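PDB 3PE8: enoyl-CoA hydratase from Mycobacterium smegmatis, which probably catalyses the reversible hydration of 2-trans-enoyl-CoA thioesters to 3-hydroxyacyl-CoA, as in other members of the crotonase family, and binds zinc. Local coordinates for residues R18-T23 with S46-D51. Sequence-based numbering, arbitrary orientation.
Sequences RVRTLT and SDAQND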
# COMPACT_ATOMS: atom_id res chain seq x y z
N ARG A 18 -33.19 -21.33 4.26
CA ARG A 18 -32.01 -20.70 4.88
C ARG A 18 -31.51 -19.49 4.13
O ARG A 18 -30.40 -19.04 4.34
CB ARG A 18 -30.91 -21.73 5.19
CG ARG A 18 -31.41 -22.93 6.02
CD ARG A 18 -30.27 -23.83 6.50
NE ARG A 18 -29.26 -23.05 7.23
CZ ARG A 18 -29.36 -22.64 8.49
NH1 ARG A 18 -30.39 -22.99 9.26
NH2 ARG A 18 -28.39 -21.88 8.99
N VAL A 19 -32.37 -18.96 3.25
CA VAL A 19 -32.07 -17.76 2.48
C VAL A 19 -33.03 -16.65 2.87
O VAL A 19 -34.24 -16.84 2.83
CB VAL A 19 -32.15 -18.05 0.96
CG1 VAL A 19 -31.83 -16.76 0.14
CG2 VAL A 19 -31.21 -19.22 0.56
N ARG A 20 -32.47 -15.50 3.27
CA ARG A 20 -33.31 -14.36 3.67
C ARG A 20 -33.30 -13.36 2.54
O ARG A 20 -32.24 -12.88 2.14
CB ARG A 20 -32.80 -13.69 4.94
CG ARG A 20 -33.72 -12.51 5.32
CD ARG A 20 -33.65 -12.16 6.75
NE ARG A 20 -34.12 -13.25 7.59
CZ ARG A 20 -33.94 -13.29 8.89
NH1 ARG A 20 -33.28 -12.28 9.50
NH2 ARG A 20 -34.40 -14.32 9.61
N THR A 21 -34.49 -13.06 2.00
CA THR A 21 -34.64 -12.07 0.97
C THR A 21 -35.12 -10.77 1.60
O THR A 21 -36.14 -10.76 2.32
CB THR A 21 -35.63 -12.55 -0.12
OG1 THR A 21 -35.22 -13.82 -0.66
CG2 THR A 21 -35.72 -11.51 -1.27
N LEU A 22 -34.40 -9.69 1.32
CA LEU A 22 -34.73 -8.34 1.80
C LEU A 22 -35.14 -7.57 0.55
O LEU A 22 -34.33 -7.41 -0.39
CB LEU A 22 -33.49 -7.71 2.43
CG LEU A 22 -32.87 -8.46 3.61
CD1 LEU A 22 -31.60 -7.74 4.09
CD2 LEU A 22 -33.90 -8.64 4.75
N THR A 23 -36.40 -7.16 0.51
CA THR A 23 -36.96 -6.46 -0.66
C THR A 23 -37.21 -5.01 -0.29
O THR A 23 -38.08 -4.73 0.52
CB THR A 23 -38.24 -7.13 -1.15
OG1 THR A 23 -37.99 -8.53 -1.46
CG2 THR A 23 -38.78 -6.39 -2.41
N SER A 46 -27.62 -6.68 9.52
CA SER A 46 -27.00 -7.07 10.77
C SER A 46 -27.78 -8.20 11.42
O SER A 46 -27.20 -9.18 11.94
CB SER A 46 -26.96 -5.87 11.72
OG SER A 46 -25.89 -5.06 11.31
N ASP A 47 -29.09 -8.11 11.37
CA ASP A 47 -29.93 -9.14 11.98
C ASP A 47 -29.74 -10.47 11.25
O ASP A 47 -29.67 -11.54 11.88
CB ASP A 47 -31.41 -8.72 11.97
CG ASP A 47 -31.78 -7.70 13.06
OD1 ASP A 47 -31.02 -7.44 14.00
OD2 ASP A 47 -32.90 -7.15 12.97
N ALA A 48 -29.63 -10.42 9.90
CA ALA A 48 -29.40 -11.62 9.11
C ALA A 48 -28.05 -12.26 9.48
O ALA A 48 -27.95 -13.46 9.63
CB ALA A 48 -29.46 -11.30 7.60
N GLN A 49 -27.04 -11.43 9.66
CA GLN A 49 -25.72 -11.92 10.05
C GLN A 49 -25.78 -12.66 11.38
O GLN A 49 -25.09 -13.68 11.57
CB GLN A 49 -24.72 -10.76 10.12
CG GLN A 49 -23.36 -11.16 10.62
CD GLN A 49 -22.65 -12.12 9.70
OE1 GLN A 49 -22.81 -12.06 8.48
NE2 GLN A 49 -21.79 -12.97 10.27
N ASN A 50 -26.57 -12.13 12.31
CA ASN A 50 -26.68 -12.68 13.66
C ASN A 50 -27.65 -13.86 13.83
O ASN A 50 -27.65 -14.54 14.86
CB ASN A 50 -27.07 -11.55 14.64
CG ASN A 50 -26.00 -10.48 14.75
OD1 ASN A 50 -24.82 -10.74 14.55
ND2 ASN A 50 -26.43 -9.24 15.06
N ASP A 51 -28.45 -14.12 12.80
CA ASP A 51 -29.52 -15.09 12.89
C ASP A 51 -29.02 -16.44 12.41
O ASP A 51 -28.72 -16.61 11.23
CB ASP A 51 -30.73 -14.63 12.06
CG ASP A 51 -31.98 -15.45 12.35
OD1 ASP A 51 -31.85 -16.64 12.76
OD2 ASP A 51 -33.10 -14.88 12.20
O HOH W 1 -33.35 -12.17 12.48
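Arg20 of strand 19-24 and Asp51, just past the C-terminal end of helix 35-50, form a salt bridge. Arg20 NH2 donates a hydrogen bond to Asp51 OD2 at 3.0 Å, bent to 149° at the hydrogen. The two side chains cross at about a right angle, with guanidinium and carboxylate planes 75° apart. NH2 meets OD2 from above the carboxylate plane. This is a single-point grip, not a paired bidentate one. A water bridges the same two residues. It accepts from Arg20 NH1 at 3.0 Å, in the plane of the guanidinium, and donates to Asp51 OD2 at 2.7 Å.

Van der Waals contact is slight. In Arg20, CG anti to the backbone N (chi1 -180°) sends the chain toward the helix, and a bend at chi3 turns the guanidinium to Asp51. The aliphatic part of this contact is Arg20 CD, 4.4 Å from Ala48 CB. Arg20 NH1 also lies 4.0 Å from Ala48 CA. The methyl of Ala48 also touches Val57 of strand 56-61. The contact thus ties strand and helix within the beta-alpha-beta unit 19-24, 35-50, 56-61 of the crotonase fold.

Both charged groups have further partners. Arg20 NE is hydrogen-bonded to Thr15 OG1 on the neighbouring strand 11-16. Asp51 OD1 accepts from the backbone N of Asp53 in the turn that follows. These bonds probably help fix how the two groups are turned. Arg20 probably offsets the carboxylate charge, and the water adds a second hydrogen bond to OD2. The contact is partly buried and lies away from the zinc site.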